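Local structure of 3-keto-5-aminohexanoate cleavage enzyme (Burkholderia xenovorans LB400, 3E49) at residues N150-I155 / L179-H184; E170-D175 / N253-L258; T199-G202 / G206-P209; H216-A221 / Y229-L234; G247-A252 / E285-E290. The protein probably cleaves 3-keto-5-aminohexanoate, or a related beta-keto acid, as a zinc-dependent TIM-barrel enzyme. All coordinates share one frame; numbering follows the deposited sequence. Where two conformers were deposited one is given.

Overall arrangement
Contacts 1, 2 and 3 are buried, contacts 4 and 5 partly exposed. Contact 2 is the most central, a salt-bridge network inside the TIM barrel with its centre about 5 Å from that of the chain. Contact 3 continues from strand 195-201, next to strand 168-173 of contact 2, and combines Phe201-Ile207 packing with a backbone bond and a bridging water. Contact 4 sets helix 211-225 on strand 229-235 through aromatic faces, and that strand pairs with strand 253-256 of contact 2. Contacts 1 and 5, about 30 Å apart between centres, join outer helices, one through an amide and rings, the other through small apolar groups. All but contact 5 touch the second subunit, contact 2 through Asp175.

Contact 1: residues N150-I155 / L179-H184; sequences NTFADI and LYNLAH
Asn181 OD1 lies at the rim of the Phe152 ring, near its plane, 3.4 Å from Phe152 CZ and 3.7 Å from Phe152 CE1, so that the oxygen faces the weakly positive C-H edge. The two side chains cross at about a right angle, with amide and ring planes 74° apart. At the other end of the amide, Asn181 ND2 donates to Met114 O, a bond that fixes which way the oxygen turns. A chi1 of -71° turns Phe152 away from its own carbonyl and across the gap. His184, almost one helical turn beyond Asn181, brings CD2 to 4.2 Å from Phe152 CD1, the two rings being oblique to each other. His184 also meets the ring of Tyr122 of the second subunit. Just before Phe152 the helix start is locked in both directions: Asp154 N donates to Thr151 OG1 at 3.1 Å, and Thr151 N donates to Asp154 OD2 at 3.0 Å, from above the carboxylate plane. Thr151 OG1 is further bonded to Asp145 of the second subunit. The result is a capping box at the start of helix 152-163, laid beside helix 176-187; in sequence, strand 168-173 separates these two helices of the outer layer of the TIM barrel.

Contact 2: residues E170-D175 / N253-L258; sequences EFECYD and NVRVGL
Arg255 NH1 reaches two carboxylates, Glu170 and Glu172, which sit on the same strand two residues apart. The stronger bond runs from Arg255 NH1 to Glu170 OE2 at 2.8 Å; the donor approaches on the syn side but 32° out of the carboxylate plane, and the N-H...O angle is a bent 142°. Towards Glu172 OE2 the same nitrogen makes a weak bond of 3.4 Å. Both oxygens stand at the edge of the guanidinium, near its plane, and each acid crosses the arginine at about a right angle. Arg255 covers the distance between strands by being fully extended, chi1 of 174° swinging the chain away from its own amide; the nearest CA atoms, those of Glu170 and Arg255, are 11.2 Å apart.

In the next shell, Gln198 NE2 also donates to Glu170 OE2, while Glu170 OE1 accepts from Asn84 ND2 and is hydrogen-bonded to His50 ND1. Asp260 forms a salt bridge with Arg255 NE, and Glu259 makes a long, weak ion pair with Arg255 NH2. The arginine's charge is thus probably balanced by several acids, while the amides of Gln198 and Asn84 serve Glu170. Since His50 and Glu259 bind the zinc ion together with His52, this salt-bridge network, strung across the interior of the parallel barrel between strands 168-173 and 253-256, forms a second shell to the metal site of the TIM barrel.

Contact 3: residues T199-G202 / G206-P209; sequences TVFG and GIGP
Phe201 and Ile207 lie side by side and point the same way, one at the end of a strand and the other in the loop that follows it. Their closest approach is Ile207 CG2 to Phe201 CD1, 3.6 Å, with the methyl set obliquely to the ring. In Ile207 the longer branch, CG1, stands opposite the amide nitrogen (chi1 -162°), which leaves CG2 as the branch turned to the strand; the same methyl also rests on Val200 O. The edge of the Phe201 ring is used differently: Gly208 O stands in the ring plane, 3.4 Å from Phe201 CD1, so a carbonyl oxygen faces the C-H rim. Closer to the backbone, Pro209 CA packs on Phe201 CB at 4.0 Å. Beyond the loop, Leu214, Met217 and Leu243 also touch Phe201, while Ile207 packs on Thr176 of the second subunit.

Backbone groups close the loop. Gly202 N donates to Ile207 O at 2.9 Å, from within the carbonyl plane, with an N-H...O angle of 162°. At Gly202 the chain leaves the strand with a positive phi of 97°. A water donates to Ile207 O at 2.8 Å and to Val200 O at 3.0 Å, spanning the gap between strand and loop.

This beta-alpha loop, leading from strand 195-201 to helix 211-225 of the TIM barrel, is therefore held by two kinds of chemistry. Phe201 and Ile207 meet through apolar packing and carbonyl contacts, while the Ile207 carbonyl, in a largely buried place, is satisfied by two donors, the amide of Gly202, just past the strand, and a water.

Contact 4: residues H216-A221 / Y229-L234; sequences HMRRTA and YVWSIL
Ala221 sets its methyl over one face of the Tyr229 ring, within the beta-alpha-beta unit of the TIM barrel formed by strand 195-201, helix 211-225 and strand 229-235. The short segments run nearly antiparallel, at 170°, with their axes 10.7 Å apart. Packing is tight here: Ala221 CB is 3.4 Å from Tyr229 CZ. Beside this pair, Arg218 lays the start of its side chain over a face of the Trp231 indole, making a CH-pi contact with CB 4.0 Å from the centroid of the six-membered ring. Arg218 CG lies over Trp231 CZ3 at 3.6 Å, and CD passes beyond the rim. Trp231 itself is buried, and its NE1 is hydrogen-bonded to Thr199 OG1.

Towards the partly exposed side the fit gives way to polar groups. A chi1 of -174° helps to extend Arg218 and carries the guanidinium past the indole, the two planes 32° apart, towards a 2-ethoxyethanol molecule probably left from crystallisation. Asp222 joins the two halves through its carboxylate: OD2 forms a salt bridge with Arg218 NE, and OD1 is hydrogen-bonded to Tyr229 OH. At the far end of the arginine, Arg218 NH1 donates to Gln250 OE1.

Contact 5: residues G247-A252 / E285-E290; sequences GAAQGA and EGLSLE
Ala248 and Ala249 meet Leu287 where two helix ends face each other, each finished by a Schellman motif. In the first, Ala252 N donates to Gly247 O at 2.8 Å and Gly251 N to Ala248 O at 3.2 Å, with Gly251 as the C-prime residue at positive phi. Gly247 O is gripped a second time by Gln250 N, which comes from the opposite face of the carbonyl plane. In the second motif Ser288 takes the positive phi and turns the chain out of helix 273-286.

Between these ends the contact is apolar. With chi1 at -72°, Leu287 reaches across to the alanines; both branches rest on Ala249, and CD1 also reaches the first alanine. Leu287 CD1 touches Ala248 CB at 4.0 Å and also lies 3.7 Å from Ala249 N, while Leu287 CD2 packs on Ala249 CB at 3.9 Å. Two residues on, past the turn at Ser288, Leu289 adds a smaller touch, its CD1 3.5 Å from Ala248 O. That oxygen therefore has an amide donor from its own turn and a methyl from the other segment.

On the far side of the first turn, Gln250 points away from Leu287 and bonds to Arg218, completing part of the 2-ethoxyethanol pocket. Pro242 and Ser245 of the third subunit pack on Ala249 and Leu287 respectively. Inward, Ala248 also touches Val254 of strand 253-256, so the contact joins helix 240-248 and helix 273-286 on the outside of the barrel, next to the strand that follows the first of them.

Contact 1: residues N150-I155 / L179-H184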
# COMPACT_ATOMS: atom_id res chain seq x y z
N ASN A 150 -24.91 13.69 6.78
CA ASN A 150 -25.34 12.60 5.94
C ASN A 150 -25.32 11.35 6.84
O ASN A 150 -24.40 10.54 6.71
CB ASN A 150 -24.31 12.42 4.82
CG ASN A 150 -24.32 13.55 3.80
OD1 ASN A 150 -25.28 13.68 3.03
ND2 ASN A 150 -23.23 14.32 3.72
N THR A 151 -26.25 11.23 7.78
CA THR A 151 -26.30 10.13 8.73
C THR A 151 -26.70 8.80 8.09
O THR A 151 -27.17 8.75 6.96
CB THR A 151 -27.30 10.42 9.89
OG1 THR A 151 -28.62 10.52 9.36
CG2 THR A 151 -26.93 11.72 10.65
N PHE A 152 -26.53 7.72 8.85
CA PHE A 152 -26.98 6.41 8.37
C PHE A 152 -28.48 6.39 8.03
O PHE A 152 -28.91 5.74 7.06
CB PHE A 152 -26.55 5.32 9.36
CG PHE A 152 -25.07 5.06 9.35
CD1 PHE A 152 -24.51 4.46 8.24
CD2 PHE A 152 -24.25 5.40 10.43
CE1 PHE A 152 -23.17 4.21 8.17
CE2 PHE A 152 -22.89 5.16 10.38
CZ PHE A 152 -22.34 4.56 9.22
N ALA A 153 -29.28 7.13 8.80
CA ALA A 153 -30.72 7.27 8.51
C ALA A 153 -30.96 8.07 7.25
O ALA A 153 -31.80 7.68 6.41
CB ALA A 153 -31.48 7.89 9.70
N ASP A 154 -30.25 9.18 7.09
CA ASP A 154 -30.35 10.01 5.89
C ASP A 154 -30.06 9.20 4.63
O ASP A 154 -30.80 9.25 3.64
CB ASP A 154 -29.33 11.16 5.94
CG ASP A 154 -29.64 12.21 7.02
OD1 ASP A 154 -30.81 12.34 7.45
OD2 ASP A 154 -28.69 12.92 7.42
N ILE A 155 -28.97 8.44 4.66
CA ILE A 155 -28.57 7.66 3.49
C ILE A 155 -29.60 6.59 3.17
O ILE A 155 -29.99 6.45 2.03
CB ILE A 155 -27.16 7.05 3.65
CG1 ILE A 155 -26.11 8.17 3.82
CG2 ILE A 155 -26.85 6.15 2.48
CD1 ILE A 155 -24.83 7.70 4.51
N LEU A 179 -16.45 4.25 1.90
CA LEU A 179 -16.51 2.98 1.19
C LEU A 179 -17.05 1.92 2.12
O LEU A 179 -17.85 1.09 1.74
CB LEU A 179 -15.15 2.59 0.65
CG LEU A 179 -14.52 3.53 -0.38
CD1 LEU A 179 -13.05 3.03 -0.64
CD2 LEU A 179 -15.38 3.62 -1.66
N TYR A 180 -16.58 1.92 3.35
CA TYR A 180 -17.11 1.01 4.35
C TYR A 180 -18.59 1.29 4.66
O TYR A 180 -19.39 0.36 4.86
CB TYR A 180 -16.27 1.04 5.59
CG TYR A 180 -15.03 0.19 5.51
CD1 TYR A 180 -15.11 -1.20 5.65
CD2 TYR A 180 -13.75 0.77 5.41
CE1 TYR A 180 -13.96 -1.99 5.63
CE2 TYR A 180 -12.61 -0.02 5.40
CZ TYR A 180 -12.72 -1.39 5.54
OH TYR A 180 -11.58 -2.14 5.53
N ASN A 181 -18.97 2.56 4.65
CA ASN A 181 -20.38 2.90 4.93
C ASN A 181 -21.21 2.35 3.76
O ASN A 181 -22.25 1.76 3.99
CB ASN A 181 -20.60 4.39 5.09
CG ASN A 181 -19.99 4.96 6.32
OD1 ASN A 181 -19.63 4.25 7.23
ND2 ASN A 181 -19.94 6.28 6.38
N LEU A 182 -20.72 2.48 2.52
CA LEU A 182 -21.45 1.95 1.36
C LEU A 182 -21.55 0.44 1.48
O LEU A 182 -22.61 -0.12 1.19
CB LEU A 182 -20.79 2.33 0.03
CG LEU A 182 -21.38 1.85 -1.30
CD1 LEU A 182 -22.82 2.27 -1.48
CD2 LEU A 182 -20.50 2.37 -2.45
N ALA A 183 -20.47 -0.22 1.89
CA ALA A 183 -20.48 -1.70 2.06
C ALA A 183 -21.58 -2.14 3.04
O ALA A 183 -22.22 -3.15 2.84
CB ALA A 183 -19.11 -2.23 2.50
N HIS A 184 -21.81 -1.34 4.07
CA HIS A 184 -22.84 -1.59 5.06
C HIS A 184 -24.19 -1.66 4.37
O HIS A 184 -24.95 -2.60 4.60
CB HIS A 184 -22.83 -0.47 6.10
CG HIS A 184 -23.96 -0.51 7.09
ND1 HIS A 184 -24.06 -1.47 8.06
CD2 HIS A 184 -24.98 0.35 7.30
CE1 HIS A 184 -25.12 -1.22 8.82
NE2 HIS A 184 -25.70 -0.12 8.38

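Contact 2: residues E170-D175 / N253-L258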
# COMPACT_ATOMS: atom_id res chain seq x y z
N GLU A 170 -24.49 8.24 -7.83
CA GLU A 170 -23.07 8.52 -7.91
C GLU A 170 -22.73 8.63 -6.43
O GLU A 170 -23.06 9.63 -5.79
CB GLU A 170 -22.79 9.85 -8.66
CG GLU A 170 -21.31 10.28 -8.68
CD GLU A 170 -21.09 11.72 -9.10
OE1 GLU A 170 -22.04 12.52 -9.08
OE2 GLU A 170 -19.92 12.09 -9.40
N PHE A 171 -22.12 7.57 -5.86
CA PHE A 171 -21.75 7.54 -4.47
C PHE A 171 -20.45 8.32 -4.30
O PHE A 171 -19.39 7.91 -4.80
CB PHE A 171 -21.59 6.10 -3.96
CG PHE A 171 -22.84 5.23 -4.14
CD1 PHE A 171 -23.86 5.31 -3.20
CD2 PHE A 171 -22.92 4.33 -5.17
CE1 PHE A 171 -25.00 4.54 -3.33
CE2 PHE A 171 -24.09 3.57 -5.35
CZ PHE A 171 -25.11 3.66 -4.39
N GLU A 172 -20.54 9.46 -3.62
CA GLU A 172 -19.41 10.35 -3.43
C GLU A 172 -18.76 9.93 -2.15
O GLU A 172 -19.32 10.12 -1.07
CB GLU A 172 -19.88 11.79 -3.36
CG GLU A 172 -20.40 12.28 -4.66
CD GLU A 172 -20.95 13.70 -4.57
OE1 GLU A 172 -21.57 14.04 -3.51
OE2 GLU A 172 -20.77 14.43 -5.57
N CYS A 173 -17.60 9.32 -2.28
CA CYS A 173 -16.87 8.79 -1.13
C CYS A 173 -15.60 9.63 -0.92
O CYS A 173 -14.67 9.58 -1.71
CB CYS A 173 -16.54 7.32 -1.36
SG CYS A 173 -18.06 6.29 -1.64
N TYR A 174 -15.59 10.39 0.14
CA TYR A 174 -14.47 11.28 0.45
C TYR A 174 -13.37 10.70 1.32
O TYR A 174 -12.38 11.40 1.63
CB TYR A 174 -15.00 12.53 1.16
CG TYR A 174 -15.95 13.35 0.33
CD1 TYR A 174 -17.27 12.95 0.13
CD2 TYR A 174 -15.54 14.55 -0.22
CE1 TYR A 174 -18.15 13.73 -0.62
CE2 TYR A 174 -16.41 15.34 -0.95
CZ TYR A 174 -17.72 14.91 -1.15
OH TYR A 174 -18.54 15.72 -1.88
N ASP A 175 -13.54 9.46 1.76
CA ASP A 175 -12.54 8.81 2.60
C ASP A 175 -12.84 7.33 2.70
O ASP A 175 -13.89 6.88 2.25
CB ASP A 175 -12.50 9.43 3.97
CG ASP A 175 -11.11 9.28 4.64
OD1 ASP A 175 -10.23 8.54 4.11
OD2 ASP A 175 -10.91 9.91 5.67
N ASN A 253 -12.73 5.57 -14.44
CA ASN A 253 -13.46 6.61 -15.12
C ASN A 253 -13.08 7.92 -14.48
O ASN A 253 -12.42 7.93 -13.46
CB ASN A 253 -14.93 6.29 -15.04
CG ASN A 253 -15.20 4.96 -15.69
OD1 ASN A 253 -15.08 4.84 -16.91
ND2 ASN A 253 -15.49 3.95 -14.87
N VAL A 254 -13.46 9.04 -15.09
CA VAL A 254 -12.93 10.34 -14.63
C VAL A 254 -13.99 11.43 -14.44
O VAL A 254 -14.97 11.48 -15.16
CB VAL A 254 -11.88 10.84 -15.64
CG1 VAL A 254 -10.72 9.82 -15.75
CG2 VAL A 254 -12.52 11.09 -17.05
N ARG A 255 -13.74 12.35 -13.52
CA ARG A 255 -14.65 13.47 -13.29
C ARG A 255 -13.88 14.75 -13.37
O ARG A 255 -12.82 14.88 -12.75
CB ARG A 255 -15.38 13.39 -11.95
CG ARG A 255 -16.20 14.59 -11.62
CD ARG A 255 -17.13 14.33 -10.51
NE ARG A 255 -17.57 15.58 -9.91
CZ ARG A 255 -18.46 15.70 -8.94
NH1 ARG A 255 -19.14 14.66 -8.50
NH2 ARG A 255 -18.69 16.88 -8.43
N VAL A 256 -14.41 15.67 -14.17
CA VAL A 256 -13.85 17.00 -14.31
C VAL A 256 -14.98 18.03 -14.06
O VAL A 256 -16.10 17.65 -13.74
CB VAL A 256 -13.11 17.21 -15.66
CG1 VAL A 256 -11.94 16.22 -15.79
CG2 VAL A 256 -14.06 17.07 -16.87
N GLY A 257 -14.67 19.32 -14.21
CA GLY A 257 -15.67 20.38 -14.05
C GLY A 257 -15.31 21.52 -13.14
O GLY A 257 -14.57 21.35 -12.20
N LEU A 258 -15.91 22.68 -13.42
CA LEU A 258 -15.69 23.92 -12.65
C LEU A 258 -16.24 23.84 -11.23
O LEU A 258 -15.81 24.61 -10.33
CB LEU A 258 -16.21 25.16 -13.42
CG LEU A 258 -15.32 25.83 -14.48
CD1 LEU A 258 -14.58 24.91 -15.37
CD2 LEU A 258 -16.19 26.82 -15.34

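Contact 3: residues T199-G202 / G206-P209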
# COMPACT_ATOMS: atom_id res chain seq x y z
N THR A 199 -14.68 8.54 -6.05
CA THR A 199 -13.72 8.79 -4.94
C THR A 199 -13.21 10.20 -5.10
O THR A 199 -12.68 10.55 -6.16
CB THR A 199 -12.56 7.77 -4.90
OG1 THR A 199 -11.87 7.77 -6.15
CG2 THR A 199 -13.06 6.35 -4.53
N VAL A 200 -13.42 10.99 -4.03
CA VAL A 200 -13.15 12.44 -3.98
C VAL A 200 -11.95 12.78 -3.14
O VAL A 200 -11.96 12.51 -1.94
CB VAL A 200 -14.36 13.21 -3.36
CG1 VAL A 200 -14.15 14.73 -3.38
CG2 VAL A 200 -15.67 12.87 -4.18
N PHE A 201 -10.94 13.37 -3.78
CA PHE A 201 -9.65 13.68 -3.08
C PHE A 201 -9.37 15.14 -3.02
O PHE A 201 -9.65 15.88 -3.94
CB PHE A 201 -8.47 13.08 -3.87
CG PHE A 201 -8.63 11.60 -4.13
CD1 PHE A 201 -8.23 10.68 -3.20
CD2 PHE A 201 -9.23 11.15 -5.30
CE1 PHE A 201 -8.41 9.32 -3.42
CE2 PHE A 201 -9.42 9.78 -5.54
CZ PHE A 201 -9.02 8.86 -4.58
N GLY A 202 -8.73 15.56 -1.92
CA GLY A 202 -8.23 16.90 -1.84
C GLY A 202 -9.02 17.96 -1.15
O GLY A 202 -8.64 19.10 -1.22
N GLY A 206 -11.97 15.82 4.02
CA GLY A 206 -11.95 14.51 3.36
C GLY A 206 -10.51 14.00 3.23
O GLY A 206 -9.57 14.56 3.86
N ILE A 207 -10.33 12.92 2.48
CA ILE A 207 -8.98 12.36 2.26
C ILE A 207 -8.18 13.30 1.35
O ILE A 207 -8.76 14.08 0.56
CB ILE A 207 -9.07 10.95 1.62
CG1 ILE A 207 -7.75 10.21 1.79
CG2 ILE A 207 -9.41 11.09 0.19
CD1 ILE A 207 -7.86 8.76 1.33
N GLY A 208 -6.85 13.35 1.52
CA GLY A 208 -6.03 14.20 0.69
C GLY A 208 -5.82 13.68 -0.72
O GLY A 208 -6.39 12.65 -1.11
N PRO A 209 -4.96 14.35 -1.47
CA PRO A 209 -4.72 14.06 -2.85
C PRO A 209 -3.47 13.26 -3.19
O PRO A 209 -2.95 13.36 -4.32
CB PRO A 209 -4.61 15.46 -3.42
CG PRO A 209 -3.80 16.20 -2.33
CD PRO A 209 -4.15 15.50 -1.03
O HOH W 1 -11.41 14.79 -0.11

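Contact 4: residues H216-A221 / Y229-L234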
# COMPACT_ATOMS: atom_id res chain seq x y z
N HIS A 216 -5.09 3.51 -2.02
CA HIS A 216 -5.84 2.87 -0.94
C HIS A 216 -7.36 2.88 -1.16
O HIS A 216 -8.04 1.90 -0.85
CB HIS A 216 -5.49 3.45 0.39
CG HIS A 216 -6.02 2.66 1.53
ND1 HIS A 216 -5.59 1.39 1.82
CD2 HIS A 216 -6.97 2.97 2.46
CE1 HIS A 216 -6.21 0.95 2.90
NE2 HIS A 216 -7.02 1.89 3.33
N MSE A 217 -7.88 3.94 -1.73
CA MSE A 217 -9.28 3.96 -2.02
C MSE A 217 -9.61 2.84 -3.02
O MSE A 217 -10.59 2.13 -2.83
CB MSE A 217 -9.68 5.33 -2.56
CG MSE A 217 -9.64 6.48 -1.53
SE MSE A 217 -10.76 6.28 -0.02
CE MSE A 217 -12.52 6.42 -0.95
N ARG A 218 -8.77 2.64 -4.05
CA ARG A 218 -9.04 1.55 -5.00
C ARG A 218 -8.94 0.18 -4.36
O ARG A 218 -9.73 -0.71 -4.61
CB ARG A 218 -8.06 1.58 -6.16
CG ARG A 218 -8.45 0.55 -7.19
CD ARG A 218 -7.32 0.18 -8.08
NE ARG A 218 -7.81 -0.86 -8.96
CZ ARG A 218 -7.21 -1.30 -10.06
NH1 ARG A 218 -6.07 -0.79 -10.46
NH2 ARG A 218 -7.80 -2.25 -10.78
N ARG A 219 -7.90 -0.04 -3.57
CA ARG A 219 -7.69 -1.32 -2.91
C ARG A 219 -8.87 -1.66 -2.01
O ARG A 219 -9.33 -2.83 -1.97
CB ARG A 219 -6.39 -1.09 -2.06
CG ARG A 219 -5.82 -2.10 -1.24
CD ARG A 219 -4.75 -1.39 -0.40
NE ARG A 219 -3.68 -0.85 -1.23
CZ ARG A 219 -2.97 0.25 -0.93
NH1 ARG A 219 -3.28 0.97 0.12
NH2 ARG A 219 -2.01 0.66 -1.73
N THR A 220 -9.42 -0.65 -1.33
CA THR A 220 -10.50 -0.83 -0.37
C THR A 220 -11.73 -1.23 -1.15
O THR A 220 -12.37 -2.20 -0.80
CB THR A 220 -10.80 0.38 0.36
OG1 THR A 220 -9.59 0.71 1.12
CG2 THR A 220 -11.95 0.20 1.37
N ALA A 221 -11.98 -0.41 -2.13
CA ALA A 221 -13.19 -0.65 -3.02
C ALA A 221 -13.06 -2.01 -3.67
O ALA A 221 -14.07 -2.77 -3.73
CB ALA A 221 -13.31 0.45 -4.01
N TYR A 229 -18.48 -2.74 -8.80
CA TYR A 229 -18.48 -1.29 -8.75
C TYR A 229 -17.78 -0.72 -9.96
O TYR A 229 -16.98 -1.42 -10.61
CB TYR A 229 -17.85 -0.79 -7.44
CG TYR A 229 -16.35 -0.68 -7.41
CD1 TYR A 229 -15.55 -1.81 -7.32
CD2 TYR A 229 -15.73 0.57 -7.42
CE1 TYR A 229 -14.17 -1.70 -7.28
CE2 TYR A 229 -14.37 0.69 -7.37
CZ TYR A 229 -13.59 -0.45 -7.30
OH TYR A 229 -12.23 -0.32 -7.24
N VAL A 230 -18.16 0.51 -10.32
CA VAL A 230 -17.57 1.28 -11.40
C VAL A 230 -16.90 2.47 -10.72
O VAL A 230 -17.53 3.25 -10.00
CB VAL A 230 -18.61 1.72 -12.38
CG1 VAL A 230 -17.99 2.57 -13.50
CG2 VAL A 230 -19.30 0.47 -12.95
N TRP A 231 -15.62 2.63 -10.97
CA TRP A 231 -14.82 3.63 -10.27
C TRP A 231 -14.61 4.91 -11.03
O TRP A 231 -14.24 4.89 -12.21
CB TRP A 231 -13.49 2.97 -9.98
CG TRP A 231 -12.55 3.81 -9.18
CD1 TRP A 231 -12.88 4.73 -8.22
CD2 TRP A 231 -11.12 3.72 -9.17
NE1 TRP A 231 -11.73 5.24 -7.65
CE2 TRP A 231 -10.64 4.64 -8.23
CE3 TRP A 231 -10.20 2.96 -9.90
CZ2 TRP A 231 -9.27 4.81 -7.98
CZ3 TRP A 231 -8.83 3.16 -9.67
CH2 TRP A 231 -8.40 4.07 -8.72
N SER A 232 -14.81 6.05 -10.35
CA SER A 232 -14.51 7.33 -10.96
C SER A 232 -13.70 8.12 -9.97
O SER A 232 -13.86 8.00 -8.78
CB SER A 232 -15.76 8.10 -11.34
OG SER A 232 -15.44 9.24 -12.11
N ILE A 233 -12.84 8.93 -10.52
CA ILE A 233 -11.94 9.76 -9.74
C ILE A 233 -12.30 11.23 -9.84
O ILE A 233 -12.49 11.75 -10.96
CB ILE A 233 -10.52 9.55 -10.27
CG1 ILE A 233 -9.96 8.15 -9.89
CG2 ILE A 233 -9.61 10.59 -9.62
CD1 ILE A 233 -10.41 6.99 -10.74
N LEU A 234 -12.33 11.91 -8.68
CA LEU A 234 -12.55 13.33 -8.61
C LEU A 234 -11.41 13.91 -7.77
O LEU A 234 -11.34 13.65 -6.59
CB LEU A 234 -13.85 13.66 -7.89
CG LEU A 234 -14.41 15.08 -7.95
CD1 LEU A 234 -15.67 15.16 -7.06
CD2 LEU A 234 -13.40 16.15 -7.51

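Contact 5: residues G247-A252 / E285-E290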
# COMPACT_ATOMS: atom_id res chain seq x y z
N GLY A 247 -6.07 7.34 -12.35
CA GLY A 247 -7.19 6.45 -12.43
C GLY A 247 -7.42 5.96 -13.83
O GLY A 247 -7.59 4.73 -14.04
N ALA A 248 -7.34 6.86 -14.82
CA ALA A 248 -7.67 6.50 -16.24
C ALA A 248 -6.69 5.43 -16.76
O ALA A 248 -7.08 4.46 -17.47
CB ALA A 248 -7.64 7.75 -17.14
N ALA A 249 -5.44 5.57 -16.33
CA ALA A 249 -4.36 4.65 -16.71
C ALA A 249 -4.53 3.27 -16.16
O ALA A 249 -3.86 2.37 -16.63
CB ALA A 249 -2.97 5.25 -16.24
N GLN A 250 -5.41 3.07 -15.19
CA GLN A 250 -5.58 1.78 -14.61
C GLN A 250 -7.00 1.32 -14.70
O GLN A 250 -7.46 0.53 -13.88
CB GLN A 250 -5.04 1.72 -13.18
CG GLN A 250 -5.76 2.61 -12.20
CD GLN A 250 -5.02 2.67 -10.88
OE1 GLN A 250 -5.19 1.80 -10.02
NE2 GLN A 250 -4.24 3.71 -10.71
N GLY A 251 -7.71 1.85 -15.68
CA GLY A 251 -9.07 1.38 -15.99
C GLY A 251 -10.22 2.15 -15.36
O GLY A 251 -11.37 1.79 -15.54
N ALA A 252 -9.91 3.21 -14.61
CA ALA A 252 -10.99 3.97 -13.98
C ALA A 252 -11.63 5.00 -14.93
O ALA A 252 -11.13 5.28 -16.04
CB ALA A 252 -10.47 4.71 -12.77
N GLU A 285 -6.56 9.84 -24.76
CA GLU A 285 -6.02 9.52 -26.08
C GLU A 285 -4.58 8.98 -26.05
O GLU A 285 -4.26 8.03 -26.74
CB GLU A 285 -6.11 10.76 -27.00
CG GLU A 285 -5.56 10.60 -28.45
CD GLU A 285 -6.15 9.38 -29.19
OE1 GLU A 285 -7.34 9.04 -28.91
OE2 GLU A 285 -5.44 8.79 -30.05
N GLY A 286 -3.71 9.64 -25.29
CA GLY A 286 -2.31 9.17 -25.07
C GLY A 286 -2.29 7.73 -24.58
O GLY A 286 -1.46 6.92 -25.02
N LEU A 287 -3.23 7.40 -23.71
CA LEU A 287 -3.39 6.06 -23.19
C LEU A 287 -4.04 5.10 -24.18
O LEU A 287 -4.23 3.95 -23.85
CB LEU A 287 -4.22 6.08 -21.91
CG LEU A 287 -3.53 6.68 -20.67
CD1 LEU A 287 -4.61 7.05 -19.63
CD2 LEU A 287 -2.52 5.68 -20.12
N SER A 288 -4.38 5.58 -25.38
CA SER A 288 -5.04 4.77 -26.41
C SER A 288 -6.38 4.24 -25.96
O SER A 288 -6.77 3.13 -26.33
CB SER A 288 -4.14 3.60 -26.88
OG SER A 288 -3.00 4.06 -27.55
N LEU A 289 -7.10 5.03 -25.16
CA LEU A 289 -8.41 4.66 -24.70
C LEU A 289 -9.46 5.51 -25.43
O LEU A 289 -9.13 6.55 -26.03
CB LEU A 289 -8.55 4.92 -23.20
CG LEU A 289 -7.67 4.06 -22.28
CD1 LEU A 289 -7.60 4.71 -20.89
CD2 LEU A 289 -8.19 2.64 -22.24
N GLU A 290 -10.71 5.04 -25.38
CA GLU A 290 -11.81 5.70 -26.01
C GLU A 290 -12.74 6.22 -24.95
O GLU A 290 -12.87 5.63 -23.89
CB GLU A 290 -12.57 4.70 -26.88
CG GLU A 290 -11.76 4.26 -28.09
CD GLU A 290 -12.45 3.20 -28.93
OE1 GLU A 290 -12.92 2.17 -28.37
OE2 GLU A 290 -12.49 3.39 -30.16